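Local coordinates for protein extracellular serine protease (Aeromonas sobria, PDB 3WQB) that cleaves peptide bonds after paired basic residues, one of them lysine, as a secreted calcium-binding serine protease of the furin subfamily and probable virulence factor, at residues I16-T21 / L416-K421; R23-A28 / W61-G66; L256-L261 / A336-S341; L68-N73 / L349-P354. The protein carries 1 engineered substitution. One frame throughout, in Å; residues are numbered along the deposited sequence.

Interaction 1. Residues I16-T21 / L416-K421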
loop_
_atom_site.group_PDB
_atom_site.type_symbol
_atom_site.label_atom_id
_atom_site.label_comp_id
_atom_site.label_asym_id
_atom_site.label_seq_id
_atom_site.Cartn_x
_atom_site.Cartn_y
_atom_site.Cartn_z
ATOM N N ILE A 16 -1.753 30.091 -7.983
ATOM C CA ILE A 16 -2.374 28.888 -7.405
ATOM C C ILE A 16 -1.410 28.118 -6.501
ATOM O O ILE A 16 -1.728 27.007 -6.041
ATOM C CB ILE A 16 -2.934 27.940 -8.501
ATOM C CG1 ILE A 16 -1.814 27.465 -9.438
ATOM C CG2 ILE A 16 -4.085 28.621 -9.270
ATOM C CD1 ILE A 16 -2.104 26.157 -10.159
ATOM N N GLY A 17 -0.258 28.722 -6.229
ATOM C CA GLY A 17 0.811 28.069 -5.485
ATOM C C GLY A 17 0.651 27.987 -3.982
ATOM O O GLY A 17 -0.317 28.493 -3.401
ATOM N N ARG A 18 1.652 27.373 -3.360
ATOM C CA ARG A 18 1.659 27.073 -1.931
ATOM C C ARG A 18 1.933 28.277 -1.035
ATOM O O ARG A 18 1.822 28.164 0.193
ATOM C CB ARG A 18 2.700 25.988 -1.634
ATOM C CG ARG A 18 2.406 24.678 -2.322
ATOM C CD ARG A 18 3.524 23.652 -2.093
ATOM N NE ARG A 18 3.204 22.400 -2.792
ATOM C CZ ARG A 18 2.350 21.480 -2.340
ATOM N NH1 ARG A 18 1.743 21.640 -1.165
ATOM N NH2 ARG A 18 2.110 20.390 -3.058
ATOM N N SER A 19 2.303 29.405 -1.638
ATOM C CA SER A 19 2.550 30.637 -0.887
ATOM C C SER A 19 1.730 31.820 -1.405
ATOM O O SER A 19 2.061 32.975 -1.127
ATOM C CB SER A 19 4.045 30.981 -0.901
ATOM O OG SER A 19 4.487 31.263 -2.215
ATOM N N SER A 20 0.656 31.523 -2.135
ATOM C CA SER A 20 -0.163 32.549 -2.778
ATOM C C SER A 20 -0.807 33.501 -1.778
ATOM O O SER A 20 -1.213 33.096 -0.689
ATOM C CB SER A 20 -1.257 31.889 -3.611
ATOM O OG SER A 20 -2.106 32.860 -4.196
ATOM N N THR A 21 -0.922 34.766 -2.159
ATOM C CA THR A 21 -1.685 35.733 -1.367
ATOM C C THR A 21 -3.173 35.367 -1.261
ATOM O O THR A 21 -3.882 35.851 -0.367
ATOM C CB THR A 21 -1.575 37.159 -1.948
ATOM O OG1 THR A 21 -2.138 37.188 -3.267
ATOM C CG2 THR A 21 -0.117 37.627 -1.978
ATOM N N LEU A 416 4.965 15.328 -3.796
ATOM C CA LEU A 416 3.813 15.616 -2.960
ATOM C C LEU A 416 2.644 16.120 -3.803
ATOM O O LEU A 416 2.798 17.020 -4.628
ATOM C CB LEU A 416 4.188 16.650 -1.900
ATOM C CG LEU A 416 3.077 17.269 -1.052
ATOM C CD1 LEU A 416 2.371 16.217 -0.216
ATOM C CD2 LEU A 416 3.626 18.391 -0.182
ATOM N N ILE A 417 1.473 15.543 -3.576
ATOM C CA ILE A 417 0.258 15.967 -4.272
ATOM C C ILE A 417 0.087 17.488 -4.256
ATOM O O ILE A 417 0.238 18.132 -3.212
ATOM C CB ILE A 417 -0.967 15.302 -3.650
ATOM C CG1 ILE A 417 -0.929 13.795 -3.932
ATOM C CG2 ILE A 417 -2.257 15.928 -4.177
ATOM C CD1 ILE A 417 -2.046 13.006 -3.263
ATOM N N ASP A 418 -0.234 18.046 -5.421
ATOM C CA ASP A 418 -0.557 19.463 -5.566
ATOM C C ASP A 418 -1.879 19.509 -6.314
ATOM O O ASP A 418 -1.914 19.459 -7.541
ATOM C CB ASP A 418 0.549 20.172 -6.354
ATOM C CG ASP A 418 0.326 21.673 -6.500
ATOM O OD1 ASP A 418 -0.829 22.144 -6.375
ATOM O OD2 ASP A 418 1.325 22.376 -6.790
ATOM N N VAL A 419 -2.980 19.576 -5.574
ATOM C CA VAL A 419 -4.305 19.488 -6.192
ATOM C C VAL A 419 -4.572 20.666 -7.130
ATOM O O VAL A 419 -5.127 20.487 -8.229
ATOM C CB VAL A 419 -5.421 19.398 -5.121
ATOM C CG1 VAL A 419 -6.802 19.651 -5.741
ATOM C CG2 VAL A 419 -5.382 18.043 -4.422
ATOM N N ASN A 420 -4.204 21.871 -6.703
ATOM C CA ASN A 420 -4.444 23.049 -7.529
ATOM C C ASN A 420 -3.753 22.933 -8.882
ATOM O O ASN A 420 -4.361 23.243 -9.915
ATOM C CB ASN A 420 -3.920 24.306 -6.843
ATOM C CG ASN A 420 -4.669 24.664 -5.581
ATOM O OD1 ASN A 420 -5.753 24.153 -5.291
ATOM N ND2 ASN A 420 -4.081 25.572 -4.818
ATOM N N LYS A 421 -2.498 22.485 -8.877
ATOM C CA LYS A 421 -1.742 22.366 -10.124
ATOM C C LYS A 421 -2.278 21.223 -10.984
ATOM O O LYS A 421 -2.354 21.349 -12.206
ATOM C CB LYS A 421 -0.246 22.207 -9.857
ATOM C CG LYS A 421 0.624 22.318 -11.103
ATOM C CD LYS A 421 2.098 22.316 -10.747
ATOM C CE LYS A 421 2.938 22.293 -12.014
ATOM N NZ LYS A 421 4.385 22.363 -11.705
#
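Arg18 and Ile16 join the N-terminal loop of this subtilisin-like domain to the N-cap turn of helix 419-426. A type I beta turn from Gly17 to Ser20 holds Arg18 at its second position. From CB the arginine chain runs extended through CG and CD to NE, and this length brings its head to segment 416-421. CZ lies 4.0 Å from Leu416 CD2, and this methyl covers one face of the guanidinium. NH2 carries the main bond, to Ile417 O at 2.9 Å. The oxygen lies in the guanidinium plane, but NH2 stands well above the plane of the carbonyl. NH2 also bonds Thr370, and NH1 forms a salt bridge with Asp56, so several partners fix the turn of the group. Asp418 OD2 is 4.3 Å from Arg18 NH2 but well out of the guanidinium plane, so the two meet as charges only. Asp418 has another task as the N-cap. Its OD1 accepts from Lys421 N at 3.0 Å and also from Asn58. Ile16 directs its CB toward the helix start, and its CD1 reaches Lys421 CA at 3.8 Å. Ile16 O accepts from Asn420 and from Asn58. The OD1 of Asn420 turns to Trp61 N in helix 60-64. Asn420 ND2 donates to Ile16 O at 3.0 Å, nearly straight at 164°, with the oxygen in its amide plane.

Interaction 2. Residues R23-A28 / W61-G66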
loop_
_atom_site.group_PDB
_atom_site.type_symbol
_atom_site.label_atom_id
_atom_site.label_comp_id
_atom_site.label_asym_id
_atom_site.label_seq_id
_atom_site.Cartn_x
_atom_site.Cartn_y
_atom_site.Cartn_z
ATOM N N ARG A 23 -4.294 32.283 -0.812
ATOM C CA ARG A 23 -4.363 30.976 -0.174
ATOM C C ARG A 23 -5.155 31.010 1.138
ATOM O O ARG A 23 -4.666 31.478 2.166
ATOM C CB ARG A 23 -2.933 30.458 0.009
ATOM C CG ARG A 23 -2.763 29.119 0.651
ATOM C CD ARG A 23 -1.375 28.634 0.338
ATOM N NE ARG A 23 -0.956 27.519 1.182
ATOM C CZ ARG A 23 -0.378 27.650 2.374
ATOM N NH1 ARG A 23 -0.157 28.850 2.907
ATOM N NH2 ARG A 23 -0.017 26.568 3.051
ATOM N N CYS A 24 -6.385 30.502 1.075
ATOM C CA CYS A 24 -7.281 30.372 2.233
ATOM C C CYS A 24 -8.337 29.317 1.938
ATOM O O CYS A 24 -8.577 28.980 0.770
ATOM C CB CYS A 24 -7.956 31.707 2.602
ATOM S SG CYS A 24 -9.060 32.417 1.324
ATOM N N LEU A 25 -8.974 28.816 2.996
ATOM C CA LEU A 25 -10.051 27.841 2.879
ATOM C C LEU A 25 -11.388 28.415 3.319
ATOM O O LEU A 25 -11.488 28.939 4.435
ATOM C CB LEU A 25 -9.777 26.631 3.768
ATOM C CG LEU A 25 -8.486 25.838 3.593
ATOM C CD1 LEU A 25 -8.304 24.849 4.740
ATOM C CD2 LEU A 25 -8.487 25.138 2.220
ATOM N N PRO A 26 -12.423 28.300 2.467
ATOM C CA PRO A 26 -13.769 28.589 2.957
ATOM C C PRO A 26 -14.201 27.577 4.023
ATOM O O PRO A 26 -13.643 26.462 4.118
ATOM C CB PRO A 26 -14.645 28.428 1.704
ATOM C CG PRO A 26 -13.707 28.572 0.545
ATOM C CD PRO A 26 -12.427 27.947 1.034
ATOM N N GLY A 27 -15.172 27.966 4.840
ATOM C CA GLY A 27 -15.816 27.026 5.743
ATOM C C GLY A 27 -15.863 27.482 7.182
ATOM O O GLY A 27 -15.054 28.303 7.626
ATOM N N ALA A 28 -16.805 26.894 7.912
ATOM C CA ALA A 28 -17.082 27.246 9.297
ATOM C C ALA A 28 -16.890 26.053 10.220
ATOM O O ALA A 28 -17.450 26.008 11.307
ATOM C CB ALA A 28 -18.502 27.804 9.427
ATOM N N TRP A 61 -7.428 26.183 -3.861
ATOM C CA TRP A 61 -8.099 26.723 -5.034
ATOM C C TRP A 61 -9.249 25.825 -5.452
ATOM O O TRP A 61 -10.286 26.317 -5.881
ATOM C CB TRP A 61 -7.096 26.965 -6.160
ATOM C CG TRP A 61 -7.652 27.592 -7.408
ATOM C CD1 TRP A 61 -7.665 28.924 -7.732
ATOM C CD2 TRP A 61 -8.232 26.902 -8.524
ATOM N NE1 TRP A 61 -8.230 29.100 -8.977
ATOM C CE2 TRP A 61 -8.580 27.877 -9.486
ATOM C CE3 TRP A 61 -8.498 25.552 -8.801
ATOM C CZ2 TRP A 61 -9.191 27.546 -10.703
ATOM C CZ3 TRP A 61 -9.096 25.221 -10.013
ATOM C CH2 TRP A 61 -9.430 26.215 -10.952
ATOM N N ALA A 62 -9.089 24.507 -5.310
ATOM C CA ALA A 62 -10.233 23.612 -5.472
ATOM C C ALA A 62 -11.370 24.012 -4.523
ATOM O O ALA A 62 -12.512 24.195 -4.947
ATOM C CB ALA A 62 -9.831 22.168 -5.261
ATOM N N HIS A 63 -11.047 24.186 -3.250
ATOM C CA HIS A 63 -12.060 24.551 -2.277
ATOM C C HIS A 63 -12.691 25.913 -2.564
ATOM O O HIS A 63 -13.902 26.053 -2.443
ATOM C CB HIS A 63 -11.497 24.474 -0.858
ATOM C CG HIS A 63 -11.436 23.078 -0.320
ATOM N ND1 HIS A 63 -11.551 22.795 1.024
ATOM C CD2 HIS A 63 -11.295 21.883 -0.946
ATOM C CE1 HIS A 63 -11.471 21.490 1.205
ATOM N NE2 HIS A 63 -11.312 20.913 0.027
ATOM N N ARG A 64 -11.885 26.898 -2.969
ATOM C CA ARG A 64 -12.406 28.230 -3.259
ATOM C C ARG A 64 -13.200 28.285 -4.560
ATOM O O ARG A 64 -13.919 29.247 -4.781
ATOM C CB ARG A 64 -11.283 29.275 -3.291
ATOM C CG ARG A 64 -10.657 29.564 -1.937
ATOM C CD ARG A 64 -9.778 30.800 -1.973
ATOM N NE ARG A 64 -10.584 32.019 -2.021
ATOM C CZ ARG A 64 -10.105 33.249 -2.191
ATOM N NH1 ARG A 64 -8.803 33.460 -2.328
ATOM N NH2 ARG A 64 -10.945 34.278 -2.221
ATOM N N THR A 65 -13.070 27.281 -5.424
ATOM C CA THR A 65 -13.858 27.255 -6.667
ATOM C C THR A 65 -14.958 26.190 -6.666
ATOM O O THR A 65 -15.564 25.918 -7.703
ATOM C CB THR A 65 -12.973 27.074 -7.932
ATOM O OG1 THR A 65 -12.286 25.820 -7.864
ATOM C CG2 THR A 65 -11.960 28.222 -8.095
ATOM N N GLY A 66 -15.211 25.585 -5.507
ATOM C CA GLY A 66 -16.331 24.665 -5.365
ATOM C C GLY A 66 -16.072 23.249 -5.848
ATOM O O GLY A 66 -17.013 22.465 -6.012
#
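Cys24 and Pro26 pack against Arg64 and His63 at the last turn of helix 60-64. The contact rests on packing, with no hydrogen bond between the two segments. Sulfur meets guanidinium first. Cys24 SG sits over one face of the Arg64 head, 3.5 Å above its plane and offset toward the rim, with NE at 3.7 Å from SG. The Arg64 chain bends at its third torsion (chi3 74°), and its CD also lies beside the sulfur. The same sulfur forms the disulfide with Cys4.

Van der Waals contacts follow. Pro26 CD touches Arg64 CG at 3.8 Å, the two side chains crossing at about a right angle. Leu25 CD2 approaches His63 ND1 at 4.0 Å, obliquely to the ring.

Polar groups find their partners outside the pair. Arg64 NH2 donates to Ala5 O, NH1 forms a salt bridge with Glu22, and His63 NE2 bonds Ile135 O. Cys24 O is buried against the aliphatic part of Arg64, with CG at 3.5 Å from it, and has no polar partner in the model.

The helix closes in a Schellman motif with Gly66 as its C-prime residue. The N-terminal loop thus lies along the end of helix 60-64, while Ala62 and Trp61 of that helix pack on Leu423 of helix 419-426.

Interaction 3. Residues L256-L261 / A336-S341. Engineered in segment 336-341: Ala336 (natural residue Ser).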
loop_
_atom_site.group_PDB
_atom_site.type_symbol
_atom_site.label_atom_id
_atom_site.label_comp_id
_atom_site.label_asym_id
_atom_site.label_seq_id
_atom_site.Cartn_x
_atom_site.Cartn_y
_atom_site.Cartn_z
ATOM N N LEU A 256 -2.515 2.435 -6.593
ATOM C CA LEU A 256 -1.698 3.634 -6.524
ATOM C C LEU A 256 -1.127 3.671 -5.106
ATOM O O LEU A 256 -1.860 3.936 -4.145
ATOM C CB LEU A 256 -2.558 4.874 -6.809
ATOM C CG LEU A 256 -1.841 6.204 -7.086
ATOM C CD1 LEU A 256 -2.808 7.236 -7.637
ATOM C CD2 LEU A 256 -1.171 6.731 -5.823
ATOM N N VAL A 257 0.164 3.384 -4.984
ATOM C CA VAL A 257 0.803 3.222 -3.673
ATOM C C VAL A 257 1.389 4.548 -3.193
ATOM O O VAL A 257 2.074 5.238 -3.952
ATOM C CB VAL A 257 1.868 2.108 -3.696
ATOM C CG1 VAL A 257 2.423 1.878 -2.305
ATOM C CG2 VAL A 257 1.280 0.797 -4.216
ATOM N N VAL A 258 1.100 4.911 -1.938
ATOM C CA VAL A 258 1.502 6.224 -1.420
ATOM C C VAL A 258 2.345 6.156 -0.166
ATOM O O VAL A 258 2.084 5.352 0.733
ATOM C CB VAL A 258 0.292 7.166 -1.185
ATOM C CG1 VAL A 258 -0.469 7.383 -2.472
ATOM C CG2 VAL A 258 -0.631 6.632 -0.116
ATOM N N SER A 259 3.352 7.016 -0.126
ATOM C CA SER A 259 4.136 7.230 1.082
ATOM C C SER A 259 3.604 8.441 1.861
ATOM O O SER A 259 2.826 9.245 1.339
ATOM C CB SER A 259 5.597 7.439 0.719
ATOM O OG SER A 259 5.771 8.608 -0.063
ATOM N N ALA A 260 4.034 8.563 3.117
ATOM C CA ALA A 260 3.541 9.608 3.995
ATOM C C ALA A 260 4.572 10.712 4.184
ATOM O O ALA A 260 5.776 10.452 4.374
ATOM C CB ALA A 260 3.178 9.028 5.349
ATOM N N LEU A 261 4.064 11.944 4.173
ATOM C CA LEU A 261 4.842 13.165 4.398
ATOM C C LEU A 261 4.406 13.816 5.708
ATOM O O LEU A 261 3.222 13.796 6.055
ATOM C CB LEU A 261 4.575 14.151 3.245
ATOM C CG LEU A 261 5.406 15.437 3.246
ATOM C CD1 LEU A 261 6.418 15.396 2.109
ATOM C CD2 LEU A 261 4.510 16.669 3.147
ATOM N N ALA A 336 -1.619 5.114 6.366
ATOM C CA ALA A 336 -3.095 5.043 6.418
ATOM C C ALA A 336 -3.777 6.396 6.377
ATOM O O ALA A 336 -4.993 6.446 6.189
ATOM C CB ALA A 336 -3.585 4.322 7.629
ATOM N N SER A 337 -3.021 7.473 6.596
ATOM C CA SER A 337 -3.508 8.845 6.417
ATOM C C SER A 337 -3.113 9.418 5.059
ATOM O O SER A 337 -3.853 10.198 4.475
ATOM C CB SER A 337 -2.984 9.734 7.543
ATOM O OG SER A 337 -3.653 9.431 8.755
ATOM N N ALA A 338 -1.942 9.029 4.559
ATOM C CA ALA A 338 -1.536 9.408 3.208
ATOM C C ALA A 338 -2.520 8.858 2.175
ATOM O O ALA A 338 -2.812 9.510 1.167
ATOM C CB ALA A 338 -0.140 8.922 2.925
ATOM N N THR A 339 -3.040 7.667 2.459
ATOM C CA THR A 339 -3.967 6.996 1.560
ATOM C C THR A 339 -5.269 7.796 1.385
ATOM O O THR A 339 -5.608 8.130 0.247
ATOM C CB THR A 339 -4.169 5.519 1.998
ATOM O OG1 THR A 339 -2.905 4.845 1.936
ATOM C CG2 THR A 339 -5.139 4.804 1.086
ATOM N N PRO A 340 -5.981 8.146 2.490
ATOM C CA PRO A 340 -7.193 8.966 2.310
ATOM C C PRO A 340 -6.892 10.388 1.839
ATOM O O PRO A 340 -7.739 11.004 1.208
ATOM C CB PRO A 340 -7.841 8.969 3.707
ATOM C CG PRO A 340 -6.721 8.637 4.652
ATOM C CD PRO A 340 -5.886 7.640 3.871
ATOM N N SER A 341 -5.705 10.901 2.142
ATOM C CA SER A 341 -5.296 12.184 1.557
ATOM C C SER A 341 -5.304 12.118 0.030
ATOM O O SER A 341 -5.760 13.041 -0.635
ATOM C CB SER A 341 -3.935 12.614 2.095
ATOM O OG SER A 341 -4.016 12.891 3.482
#
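Val258 points from strand 256-261 toward the helix and meets Ala338 and Thr339 with one methyl. Its CG1 stands opposite the carbonyl carbon (chi1 -59°). CG2 is therefore wedged between the backbone N and the carbonyl carbon, and it is this branch that makes the contact. CG2 lies 3.5 Å from Thr339 OG1 and 3.8 Å from Ala338 CB. The side chains of Val258 and Thr339 cross at about a right angle. Thr339 has its hydroxyl beside its own backbone N (chi1 -61°), where OG1 bonds Thr335 O one turn back. The valine methyl packs against this oxygen.

This is the parallel-sheet core of the subtilase fold. Strand 255-261 belongs to the central sheet, and helix 335-352 packs on it. The predicted nucleophile position of the charge relay system is at Ala336, engineered here from serine, near the helix start. The segment axes approach to 7.0 Å and their directions lie 115° apart.

Ala338 points its CB at the strand. That CB lies 3.4 Å from Ser259 O and 4.1 Å from Ala260 CB, so it rests on the strand backbone as well as on side chains. Ser259 directs its own CB away from the helix, and its OG bonds Thr411 O.

Interaction 4. Residues L68-N73 / L349-P354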
loop_
_atom_site.group_PDB
_atom_site.type_symbol
_atom_site.label_atom_id
_atom_site.label_comp_id
_atom_site.label_asym_id
_atom_site.label_seq_id
_atom_site.Cartn_x
_atom_site.Cartn_y
_atom_site.Cartn_z
ATOM N N LEU A 68 -15.213 19.917 -4.782
ATOM C CA LEU A 68 -15.386 19.362 -3.444
ATOM C C LEU A 68 -15.677 17.862 -3.413
ATOM O O LEU A 68 -16.028 17.320 -2.361
ATOM C CB LEU A 68 -16.485 20.133 -2.699
ATOM C CG LEU A 68 -16.241 21.608 -2.369
ATOM C CD1 LEU A 68 -17.498 22.234 -1.794
ATOM C CD2 LEU A 68 -15.056 21.800 -1.433
ATOM N N GLY A 69 -15.536 17.186 -4.551
ATOM C CA GLY A 69 -15.763 15.749 -4.591
ATOM C C GLY A 69 -17.191 15.319 -4.868
ATOM O O GLY A 69 -17.514 14.143 -4.771
ATOM N N GLN A 70 -18.050 16.273 -5.224
ATOM C CA GLN A 70 -19.449 15.985 -5.534
ATOM C C GLN A 70 -19.586 14.920 -6.621
ATOM O O GLN A 70 -18.889 14.965 -7.642
ATOM C CB GLN A 70 -20.194 17.274 -5.918
ATOM C CG GLN A 70 -19.613 18.085 -7.102
ATOM C CD GLN A 70 -18.594 19.164 -6.714
ATOM O OE1 GLN A 70 -17.847 19.030 -5.752
ATOM N NE2 GLN A 70 -18.553 20.233 -7.497
ATOM N N GLY A 71 -20.443 13.936 -6.358
ATOM C CA GLY A 71 -20.722 12.869 -7.311
ATOM C C GLY A 71 -19.748 11.709 -7.260
ATOM O O GLY A 71 -19.900 10.747 -8.014
ATOM N N VAL A 72 -18.746 11.793 -6.379
ATOM C CA VAL A 72 -17.715 10.743 -6.279
ATOM C C VAL A 72 -17.948 9.789 -5.112
ATOM O O VAL A 72 -18.039 10.222 -3.962
ATOM C CB VAL A 72 -16.296 11.331 -6.200
ATOM C CG1 VAL A 72 -15.237 10.207 -6.187
ATOM C CG2 VAL A 72 -16.043 12.247 -7.383
ATOM N N ASN A 73 -18.045 8.495 -5.422
ATOM C CA ASN A 73 -18.291 7.452 -4.426
ATOM C C ASN A 73 -16.977 6.814 -3.998
ATOM O O ASN A 73 -16.209 6.334 -4.841
ATOM C CB ASN A 73 -19.230 6.375 -4.980
ATOM C CG ASN A 73 -20.644 6.877 -5.201
ATOM O OD1 ASN A 73 -21.109 7.814 -4.540
ATOM N ND2 ASN A 73 -21.345 6.237 -6.135
ATOM N N LEU A 349 -10.371 15.732 -8.114
ATOM C CA LEU A 349 -10.103 15.752 -9.540
ATOM C C LEU A 349 -11.244 15.136 -10.327
ATOM O O LEU A 349 -11.671 15.681 -11.342
ATOM C CB LEU A 349 -8.796 15.028 -9.853
ATOM C CG LEU A 349 -7.531 15.621 -9.244
ATOM C CD1 LEU A 349 -6.352 14.822 -9.711
ATOM C CD2 LEU A 349 -7.355 17.084 -9.569
ATOM N N MET A 350 -11.731 13.992 -9.857
ATOM C CA MET A 350 -12.844 13.327 -10.514
ATOM C C MET A 350 -14.089 14.200 -10.538
ATOM O O MET A 350 -14.826 14.200 -11.521
ATOM C CB MET A 350 -13.154 11.994 -9.840
ATOM C CG MET A 350 -12.103 10.930 -10.065
ATOM S SD MET A 350 -12.507 9.474 -9.093
ATOM C CE MET A 350 -11.344 8.302 -9.796
ATOM N N SER A 351 -14.338 14.943 -9.468
ATOM C CA SER A 351 -15.534 15.786 -9.431
ATOM C C SER A 351 -15.437 16.954 -10.407
ATOM O O SER A 351 -16.452 17.371 -10.966
ATOM C CB SER A 351 -15.852 16.269 -8.015
ATOM O OG SER A 351 -14.943 17.255 -7.545
ATOM N N ALA A 352 -14.221 17.462 -10.612
ATOM C CA ALA A 352 -13.961 18.580 -11.527
ATOM C C ALA A 352 -13.972 18.138 -12.986
ATOM O O ALA A 352 -14.386 18.899 -13.870
ATOM C CB ALA A 352 -12.638 19.231 -11.197
ATOM N N TYR A 353 -13.518 16.908 -13.229
ATOM C CA TYR A 353 -13.343 16.379 -14.578
ATOM C C TYR A 353 -13.805 14.930 -14.612
ATOM O O TYR A 353 -12.989 14.007 -14.652
ATOM C CB TYR A 353 -11.880 16.530 -15.031
ATOM C CG TYR A 353 -11.514 17.981 -15.228
ATOM C CD1 TYR A 353 -11.859 18.649 -16.400
ATOM C CD2 TYR A 353 -10.889 18.705 -14.207
ATOM C CE1 TYR A 353 -11.569 19.990 -16.569
ATOM C CE2 TYR A 353 -10.586 20.054 -14.363
ATOM C CZ TYR A 353 -10.924 20.683 -15.547
ATOM O OH TYR A 353 -10.642 22.014 -15.704
ATOM N N PRO A 354 -15.132 14.724 -14.619
ATOM C CA PRO A 354 -15.695 13.384 -14.438
ATOM C C PRO A 354 -15.463 12.416 -15.593
ATOM O O PRO A 354 -15.713 11.219 -15.433
ATOM C CB PRO A 354 -17.196 13.654 -14.244
ATOM C CG PRO A 354 -17.423 14.988 -14.834
ATOM C CD PRO A 354 -16.178 15.766 -14.617
#
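Ser351 meets Gly69 and Gln70 of segment 68-73, its CB directed toward them. Its OG sits between the backbone N and the carbonyl carbon (chi1 72°), which sets it facing the loop backbone. Gly69 N donates to this oxygen at 3.1 Å. The bond is bent, 139° at the hydrogen. Ser351 OG also has a hydrogen bond with Leu348 O, one turn back in the helix, and a weak one with Ala347 O. On the same residue CB presses on Gln70 O, 3.3 Å away, so the serine meets the loop with both its carbon and its oxygen.

Gln70 bends at its second torsion (chi2 -91°), which carries the amide toward Leu68, whose N bonds Gln70 OE1 at 2.9 Å. NE2 of the same amide bonds Gly66 O. The loop is thus closed on itself by one amide beside the serine. Gly69 to Val72 form a type II beta turn, leading into strand 73-77. The contact therefore joins the entry of an inner strand of the parallel subtilase sheet to the C-terminal end of helix 335-352, which packs on that sheet.

Val72 and Met350 cross at about a right angle. The valine points toward the helix, and its CG2 lies 3.8 Å from Met350 CB. The extended methionine chain leads away from there, yet SD still passes 4.1 Å from Val72 CG1. Val173 of strand 173-179 touches both side chains.

How the interactions relate
Interactions 1 and 2 share the N-terminal loop and touch directly: Arg18 O packs 3.0 Å from Arg23 NE. Interaction 2 also meets interaction 4, where His63 CD2 packs 3.8 Å from Leu68 CD2. Interactions 3 and 4 lie on the same helix, 335-352, with centres about 19 Å apart. Interaction 3 lies at the catalytic centre: the side chain of Thr339 is about 7 Å from that of Asp78 and about 8 Å from that of His115, both predicted charge relay residues, and it holds the engineered Ala336 of that relay. Interactions 2 and 4 lie near calcium site 1, the side chains of His63 and Leu68 about 11 and 12 Å from a bound calcium ion.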